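Local coordinates for extracellular solute-binding protein (Bordetella parapertussis, PDB 3PU5), which probably binds a small solute, possibly a polyamine, outside the cytoplasm as the receptor component of a bacterial uptake system, at residues A[110-115]-A[212-217]; A[126-131]-A[232-237]. All blocks are in the same frame, centred on the assembly; numbering follows the deposited sequence.

Overall arrangement
Going from the N terminus, the first segment met, 110-115 of contact 1, is Y110 and the opening residues of strand 111-117; next, 126-131 of contact 2 is the lead-in and first turn of helix 129-138. Contact 1 closes a loop of 96 intervening residues when strand 209-213 and the start of helix 214-223 return as 212-217. Contact 2 closes one of 100 when the loop 232-237, between strands 229-231 and 238-246, meets the helix start. The segments alternate, so the two closures cross without nesting. Their centres lie about 13 Å apart, and they touch: V113 O is 3.4 Å from W129 CZ2. Together they tie the antiparallel sheet to the helices 214-223 and 129-138.

Contact 1: residues A[110-115]-A[212-217]; sequences YSSVGI and GWDGRT
The pairing of V113 and G114 with W213 and G212 is an antiparallel strand contact in the buried part of the sheet, extended by D214 at the point where strand 209-213 gives way to helix 214-223. G114 and G212 form a hydrogen-bonded pair, G114 N to G212 O at 2.9 Å and the reverse bond, G212 N to G114 O, at 3.1 Å; V113 and W213 are the neighbouring non-hydrogen-bonded pair. Their side chains point the same way, and V113 CG2, set beside its own backbone N by the first torsion, lies over one face of the indole, 3.4 Å from W213 NE1 and offset toward the rim. F195 meets the same indole edge-to-face. W213 NE1 donates in the ring plane to a water that also bonds S111 OG.

Beyond the bridge, D214 N donates to S112 O at 2.9 Å, while D214 OD1 accepts from S112 N at 3.0 Å, approached from above the carboxylate plane. A chi1 of 57° turns the carboxylate back to this amide. A second water, 2.6 Å from D214 OD2, joins it to Y110 O and S112 OG; S112 OG also bonds S239 OG. The buried carboxylate thus has a partner for each oxygen, and because D214 occupies the first turn of its helix, the helix dipole would be expected to favour its negative charge.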
ATOM      1  N   TYR A 110      -1.681   5.150   1.717  1.00 10.45           N
ATOM      2  CA  TYR A 110      -0.781   4.456   0.801  1.00 12.10           C
ATOM      3  C   TYR A 110       0.616   4.307   1.416  1.00 10.99           C
ATOM      4  O   TYR A 110       1.124   5.226   2.059  1.00 10.90           O
ATOM      5  CB  TYR A 110      -0.769   5.103  -0.611  1.00  8.48           C
ATOM      6  CG  TYR A 110      -0.191   6.502  -0.691  1.00 12.25           C
ATOM      7  CD1 TYR A 110       1.174   6.698  -0.830  1.00 10.89           C
ATOM      8  CD2 TYR A 110      -1.014   7.632  -0.639  1.00 10.52           C
ATOM      9  CE1 TYR A 110       1.709   7.969  -0.904  1.00 12.21           C
ATOM     10  CE2 TYR A 110      -0.480   8.912  -0.704  1.00 10.31           C
ATOM     11  CZ  TYR A 110       0.880   9.072  -0.831  1.00 12.14           C
ATOM     12  OH  TYR A 110       1.434  10.331  -0.896  1.00 13.86           O
ATOM     13  N   SER A 111       1.193   3.120   1.277  1.00 10.85           N
ATOM     14  CA  SER A 111       2.608   2.913   1.590  1.00 10.38           C
ATOM     15  C   SER A 111       3.331   2.676   0.277  1.00  9.90           C
ATOM     16  O   SER A 111       2.749   2.107  -0.653  1.00  8.81           O
ATOM     17  CB  SER A 111       2.812   1.738   2.555  1.00 13.13           C
ATOM     18  OG  SER A 111       2.441   0.513   1.957  1.00 16.60           O
ATOM     19  N   SER A 112       4.586   3.123   0.191  1.00  9.54           N
ATOM     20  CA  SER A 112       5.269   3.232  -1.097  1.00  8.61           C
ATOM     21  C   SER A 112       6.576   2.459  -1.167  1.00  9.06           C
ATOM     22  O   SER A 112       7.462   2.649  -0.329  1.00  8.36           O
ATOM     23  CB  SER A 112       5.565   4.705  -1.418  1.00  8.84           C
ATOM     24  OG  SER A 112       4.383   5.466  -1.388  1.00  8.66           O
ATOM     25  N   VAL A 113       6.699   1.606  -2.180  1.00  8.86           N
ATOM     26  CA  VAL A 113       7.957   0.929  -2.440  1.00  8.57           C
ATOM     27  C   VAL A 113       8.878   1.829  -3.254  1.00  9.80           C
ATOM     28  O   VAL A 113       8.527   2.276  -4.354  1.00  8.72           O
ATOM     29  CB  VAL A 113       7.762  -0.409  -3.172  1.00  8.97           C
ATOM     30  CG1 VAL A 113       9.120  -1.090  -3.392  1.00  7.49           C
ATOM     31  CG2 VAL A 113       6.835  -1.319  -2.367  1.00  8.82           C
ATOM     32  N   GLY A 114      10.045   2.115  -2.686  1.00  7.97           N
ATOM     33  CA  GLY A 114      11.077   2.846  -3.381  1.00  8.92           C
ATOM     34  C   GLY A 114      12.340   2.014  -3.305  1.00 10.31           C
ATOM     35  O   GLY A 114      12.273   0.782  -3.263  1.00  8.63           O
ATOM     36  N   ILE A 115      13.484   2.687  -3.272  1.00  9.18           N
ATOM     37  CA  ILE A 115      14.772   2.003  -3.191  1.00  8.66           C
ATOM     38  C   ILE A 115      15.468   2.355  -1.878  1.00 11.26           C
ATOM     39  O   ILE A 115      15.778   3.526  -1.627  1.00 10.47           O
ATOM     40  CB  ILE A 115      15.668   2.394  -4.367  1.00  8.81           C
ATOM     41  CG1 ILE A 115      14.957   2.073  -5.687  1.00 10.20           C
ATOM     42  CG2 ILE A 115      17.028   1.678  -4.280  1.00  9.33           C
ATOM     43  CD1 ILE A 115      15.283   3.042  -6.819  1.00 10.86           C
ATOM     44  N   GLY A 212      12.381  -1.176  -0.836  1.00  9.58           N
ATOM     45  CA  GLY A 212      11.974  -1.033   0.547  1.00  8.76           C
ATOM     46  C   GLY A 212      10.855  -0.015   0.687  1.00 10.40           C
ATOM     47  O   GLY A 212      10.612   0.797  -0.218  1.00 10.55           O
ATOM     48  N   TRP A 213      10.179  -0.048   1.830  1.00  8.48           N
ATOM     49  CA  TRP A 213       9.027   0.816   2.061  1.00  8.97           C
ATOM     50  C   TRP A 213       9.444   2.154   2.642  1.00  9.87           C
ATOM     51  O   TRP A 213      10.376   2.228   3.448  1.00  8.81           O
ATOM     52  CB  TRP A 213       7.992   0.101   2.942  1.00  9.17           C
ATOM     53  CG  TRP A 213       7.269  -0.930   2.134  1.00 10.44           C
ATOM     54  CD1 TRP A 213       6.077  -0.777   1.491  1.00 10.07           C
ATOM     55  CD2 TRP A 213       7.733  -2.247   1.812  1.00  9.72           C
ATOM     56  NE1 TRP A 213       5.757  -1.921   0.806  1.00  9.96           N
ATOM     57  CE2 TRP A 213       6.760  -2.842   0.988  1.00 10.18           C
ATOM     58  CE3 TRP A 213       8.873  -2.988   2.155  1.00 10.74           C
ATOM     59  CZ2 TRP A 213       6.889  -4.136   0.493  1.00  9.68           C
ATOM     60  CZ3 TRP A 213       9.000  -4.286   1.663  1.00 10.50           C
ATOM     61  CH2 TRP A 213       8.012  -4.842   0.841  1.00 11.48           C
ATOM     62  N   ASP A 214       8.770   3.216   2.216  1.00  9.58           N
ATOM     63  CA  ASP A 214       9.136   4.549   2.690  1.00  9.81           C
ATOM     64  C   ASP A 214       9.042   4.662   4.211  1.00 10.50           C
ATOM     65  O   ASP A 214      10.031   4.980   4.865  1.00 10.56           O
ATOM     66  CB  ASP A 214       8.365   5.678   1.977  1.00  8.50           C
ATOM     67  CG  ASP A 214       6.842   5.546   2.088  1.00  9.32           C
ATOM     68  OD1 ASP A 214       6.301   4.423   2.242  1.00 11.87           O
ATOM     69  OD2 ASP A 214       6.172   6.591   2.002  1.00  9.97           O
ATOM     70  N   GLY A 215       7.867   4.385   4.772  1.00  9.18           N
ATOM     71  CA  GLY A 215       7.665   4.533   6.205  1.00  9.55           C
ATOM     72  C   GLY A 215       8.612   3.685   7.038  1.00 12.17           C
ATOM     73  O   GLY A 215       9.271   4.172   7.960  1.00 10.85           O
ATOM     74  N   ARG A 216       8.673   2.398   6.713  1.00 10.88           N
ATOM     75  CA  ARG A 216       9.549   1.479   7.421  1.00 11.81           C
ATOM     76  C   ARG A 216      10.995   1.952   7.395  1.00 12.63           C
ATOM     77  O   ARG A 216      11.693   1.898   8.411  1.00 11.92           O
ATOM     78  CB  ARG A 216       9.424   0.083   6.822  1.00 11.48           C
ATOM     79  CG  ARG A 216       8.105  -0.568   7.182  1.00 15.11           C
ATOM     80  CD  ARG A 216       7.977  -1.951   6.600  1.00 15.49           C
ATOM     81  NE  ARG A 216       7.373  -2.848   7.576  1.00 22.56           N
ATOM     82  CZ  ARG A 216       6.140  -3.323   7.510  1.00 24.63           C
ATOM     83  NH1 ARG A 216       5.349  -2.996   6.496  1.00 33.29           N
ATOM     84  NH2 ARG A 216       5.698  -4.132   8.461  1.00 24.72           N
ATOM     85  N   THR A 217      11.441   2.427   6.233  1.00 11.31           N
ATOM     86  CA  THR A 217      12.820   2.867   6.087  1.00 11.44           C
ATOM     87  C   THR A 217      13.043   4.174   6.863  1.00 13.45           C
ATOM     88  O   THR A 217      14.110   4.362   7.464  1.00 13.14           O
ATOM     89  CB  THR A 217      13.215   3.033   4.601  1.00 10.79           C
ATOM     90  OG1 THR A 217      12.898   1.837   3.876  1.00 10.54           O
ATOM     91  CG2 THR A 217      14.704   3.298   4.473  1.00 12.51           C
TER
HETATM   92  O   HOH W   1       3.740   6.344   1.044  1.00 11.66           O
HETATM   93  O   HOH W   2       3.286  -1.193  -0.616  1.00 12.38           O

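Contact 2: residues A[126-131]-A[232-237]; sequences VKSWKE and DPTEGA
A bend at chi2 (97°) in E235, following a first torsion that sets CG opposite the carbonyl carbon, swings the carboxylate onto the start of helix 129-138, while W129 CG, standing anti to its own carbonyl carbon, lays the indole beside P233. Both carboxylate oxygens take a backbone N-H of the first helical turn: W129 N reaches E235 OE1 at 2.9 Å on its syn lone pair, and K130 N reaches E235 OE2 at 3.0 Å, also on the syn side but somewhat out of the carboxylate plane. S128 is the N-cap, its OG accepting from E131 N at 2.8 Å.

The proline packs on one indole face, with P233 CB 3.7 Å from the centroid of the five-membered ring and 27° off its normal, a CH-pi contact. At the ring edge, W129 NE1 donates to G236 O at 3.0 Å, the oxygen being only 6° out of the indole plane. Residues P233 to G236 make a type I turn, closed by G236 N to P233 O at 2.8 Å. The turn is also held by T234 N, which donates to K127 O at 2.9 Å.

The helix start therefore has its first amides met by S128 and by a carboxylate from the loop between strands 229-231 and 238-246, about 100 residues later in the chain; that negative charge would be expected to interact favourably with the partly positive N-terminal end of the helix, and a water shared with K130 NZ adds a further donor to E235 OE2.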
ATOM      1  N   VAL A 126      21.023   6.025  -5.433  1.00 14.76           N
ATOM      2  CA  VAL A 126      20.602   6.061  -6.828  1.00 13.55           C
ATOM      3  C   VAL A 126      19.391   6.984  -6.885  1.00 14.21           C
ATOM      4  O   VAL A 126      18.843   7.321  -5.845  1.00 14.65           O
ATOM      5  CB  VAL A 126      20.204   4.657  -7.337  1.00 14.55           C
ATOM      6  CG1 VAL A 126      21.350   3.696  -7.175  1.00 13.39           C
ATOM      7  CG2 VAL A 126      18.967   4.148  -6.600  1.00 11.65           C
ATOM      8  N   LYS A 127      18.973   7.398  -8.079  1.00 15.10           N
ATOM      9  CA  LYS A 127      17.856   8.333  -8.191  1.00 13.37           C
ATOM     10  C   LYS A 127      16.624   7.724  -8.837  1.00 14.91           C
ATOM     11  O   LYS A 127      15.530   8.296  -8.761  1.00 14.06           O
ATOM     12  CB  LYS A 127      18.268   9.575  -8.981  1.00 17.03           C
ATOM     13  CG  LYS A 127      19.225  10.498  -8.244  1.00 23.21           C
ATOM     14  CD  LYS A 127      19.720  11.597  -9.176  1.00 30.15           C
ATOM     15  CE  LYS A 127      20.397  12.725  -8.409  1.00 35.50           C
ATOM     16  NZ  LYS A 127      20.762  13.845  -9.328  1.00 34.63           N
ATOM     17  N   SER A 128      16.801   6.575  -9.482  1.00 11.42           N
ATOM     18  CA  SER A 128      15.725   5.971 -10.255  1.00 10.51           C
ATOM     19  C   SER A 128      15.768   4.448 -10.218  1.00 11.31           C
ATOM     20  O   SER A 128      16.803   3.853  -9.906  1.00 10.00           O
ATOM     21  CB  SER A 128      15.797   6.436 -11.707  1.00 11.05           C
ATOM     22  OG  SER A 128      16.949   5.900 -12.334  1.00 11.83           O
ATOM     23  N   TRP A 129      14.634   3.828 -10.543  1.00 11.43           N
ATOM     24  CA  TRP A 129      14.563   2.380 -10.726  1.00 11.22           C
ATOM     25  C   TRP A 129      15.521   1.947 -11.829  1.00 11.24           C
ATOM     26  O   TRP A 129      16.150   0.881 -11.760  1.00 10.24           O
ATOM     27  CB  TRP A 129      13.149   1.972 -11.142  1.00 10.38           C
ATOM     28  CG  TRP A 129      12.106   2.099 -10.061  1.00 11.76           C
ATOM     29  CD1 TRP A 129      11.063   2.995 -10.008  1.00 11.42           C
ATOM     30  CD2 TRP A 129      12.000   1.290  -8.887  1.00  9.93           C
ATOM     31  NE1 TRP A 129      10.316   2.783  -8.867  1.00  7.92           N
ATOM     32  CE2 TRP A 129      10.878   1.747  -8.160  1.00 10.29           C
ATOM     33  CE3 TRP A 129      12.748   0.219  -8.377  1.00 10.44           C
ATOM     34  CZ2 TRP A 129      10.488   1.170  -6.947  1.00 12.40           C
ATOM     35  CZ3 TRP A 129      12.364  -0.349  -7.175  1.00  9.01           C
ATOM     36  CH2 TRP A 129      11.241   0.127  -6.472  1.00  9.52           C
ATOM     37  N   LYS A 130      15.592   2.764 -12.876  1.00 11.00           N
ATOM     38  CA  LYS A 130      16.447   2.467 -14.016  1.00 12.40           C
ATOM     39  C   LYS A 130      17.917   2.455 -13.588  1.00 11.38           C
ATOM     40  O   LYS A 130      18.677   1.558 -13.964  1.00 11.42           O
ATOM     41  CB  LYS A 130      16.201   3.489 -15.138  1.00 13.31           C
ATOM     42  CG  LYS A 130      17.022   3.260 -16.394  1.00 19.42           C
ATOM     43  CD  LYS A 130      16.593   4.221 -17.502  1.00 26.87           C
ATOM     44  CE  LYS A 130      15.155   3.945 -17.952  1.00 32.41           C
ATOM     45  NZ  LYS A 130      14.472   5.152 -18.531  1.00 40.31           N
ATOM     46  N   GLU A 131      18.314   3.448 -12.797  1.00  9.40           N
ATOM     47  CA  GLU A 131      19.687   3.505 -12.298  1.00 11.14           C
ATOM     48  C   GLU A 131      19.965   2.292 -11.402  1.00 10.64           C
ATOM     49  O   GLU A 131      20.989   1.627 -11.532  1.00 10.73           O
ATOM     50  CB  GLU A 131      19.918   4.797 -11.520  1.00 11.76           C
ATOM     51  CG  GLU A 131      21.335   4.950 -11.031  1.00 14.96           C
ATOM     52  CD  GLU A 131      21.575   6.244 -10.284  1.00 16.36           C
ATOM     53  OE1 GLU A 131      20.687   7.125 -10.301  1.00 18.17           O
ATOM     54  OE2 GLU A 131      22.658   6.373  -9.674  1.00 19.70           O
ATOM     55  N   ASP A 232      13.054   8.111  -3.330  1.00  9.77           N
ATOM     56  CA  ASP A 232      11.837   8.351  -4.083  1.00 11.57           C
ATOM     57  C   ASP A 232      12.249   8.325  -5.557  1.00 11.19           C
ATOM     58  O   ASP A 232      12.808   9.295  -6.061  1.00 11.40           O
ATOM     59  CB  ASP A 232      11.283   9.724  -3.689  1.00 12.17           C
ATOM     60  CG  ASP A 232       9.906   9.989  -4.246  1.00 15.90           C
ATOM     61  OD1 ASP A 232       9.361   9.115  -4.953  1.00 15.32           O
ATOM     62  OD2 ASP A 232       9.360  11.080  -3.962  1.00 16.53           O
ATOM     63  N   PRO A 233      12.013   7.195  -6.249  1.00 11.07           N
ATOM     64  CA  PRO A 233      12.562   7.042  -7.606  1.00 10.82           C
ATOM     65  C   PRO A 233      11.957   8.042  -8.586  1.00 10.91           C
ATOM     66  O   PRO A 233      10.773   8.352  -8.479  1.00 10.36           O
ATOM     67  CB  PRO A 233      12.156   5.611  -7.993  1.00 10.50           C
ATOM     68  CG  PRO A 233      11.786   4.930  -6.684  1.00 10.54           C
ATOM     69  CD  PRO A 233      11.209   6.030  -5.847  1.00 10.41           C
ATOM     70  N   THR A 234      12.745   8.535  -9.534  1.00 10.45           N
ATOM     71  CA  THR A 234      12.233   9.558 -10.455  1.00 11.96           C
ATOM     72  C   THR A 234      11.031   9.098 -11.290  1.00 13.41           C
ATOM     73  O   THR A 234      10.184   9.922 -11.663  1.00 13.52           O
ATOM     74  CB  THR A 234      13.345  10.157 -11.368  1.00 14.09           C
ATOM     75  OG1 THR A 234      13.984   9.116 -12.114  1.00 15.67           O
ATOM     76  CG2 THR A 234      14.405  10.878 -10.527  1.00 16.82           C
ATOM     77  N   GLU A 235      10.938   7.801 -11.578  1.00  9.81           N
ATOM     78  CA  GLU A 235       9.789   7.275 -12.327  1.00 12.95           C
ATOM     79  C   GLU A 235       8.554   7.167 -11.439  1.00 13.53           C
ATOM     80  O   GLU A 235       7.456   6.893 -11.915  1.00 13.24           O
ATOM     81  CB  GLU A 235      10.091   5.896 -12.907  1.00 12.13           C
ATOM     82  CG  GLU A 235      11.363   5.831 -13.728  1.00 12.68           C
ATOM     83  CD  GLU A 235      12.560   5.329 -12.940  1.00 12.54           C
ATOM     84  OE1 GLU A 235      12.566   5.468 -11.699  1.00 13.06           O
ATOM     85  OE2 GLU A 235      13.500   4.793 -13.574  1.00 12.07           O
ATOM     86  N   GLY A 236       8.752   7.377 -10.140  1.00 13.34           N
ATOM     87  CA  GLY A 236       7.686   7.246  -9.162  1.00 13.90           C
ATOM     88  C   GLY A 236       7.855   6.022  -8.278  1.00 11.69           C
ATOM     89  O   GLY A 236       8.295   4.967  -8.732  1.00 12.19           O
ATOM     90  N   ALA A 237       7.508   6.161  -7.004  1.00 10.93           N
ATOM     91  CA  ALA A 237       7.405   5.001  -6.125  1.00 10.91           C
ATOM     92  C   ALA A 237       6.119   4.218  -6.450  1.00 12.00           C
ATOM     93  O   ALA A 237       5.157   4.771  -6.990  1.00 11.57           O
ATOM     94  CB  ALA A 237       7.444   5.425  -4.666  1.00  9.75           C
TER
HETATM   95  O   HOH W   3      15.170  10.469  -6.909  1.00 16.02           O
HETATM   96  O   HOH W   4      13.980   6.218 -15.859  1.00 19.90           O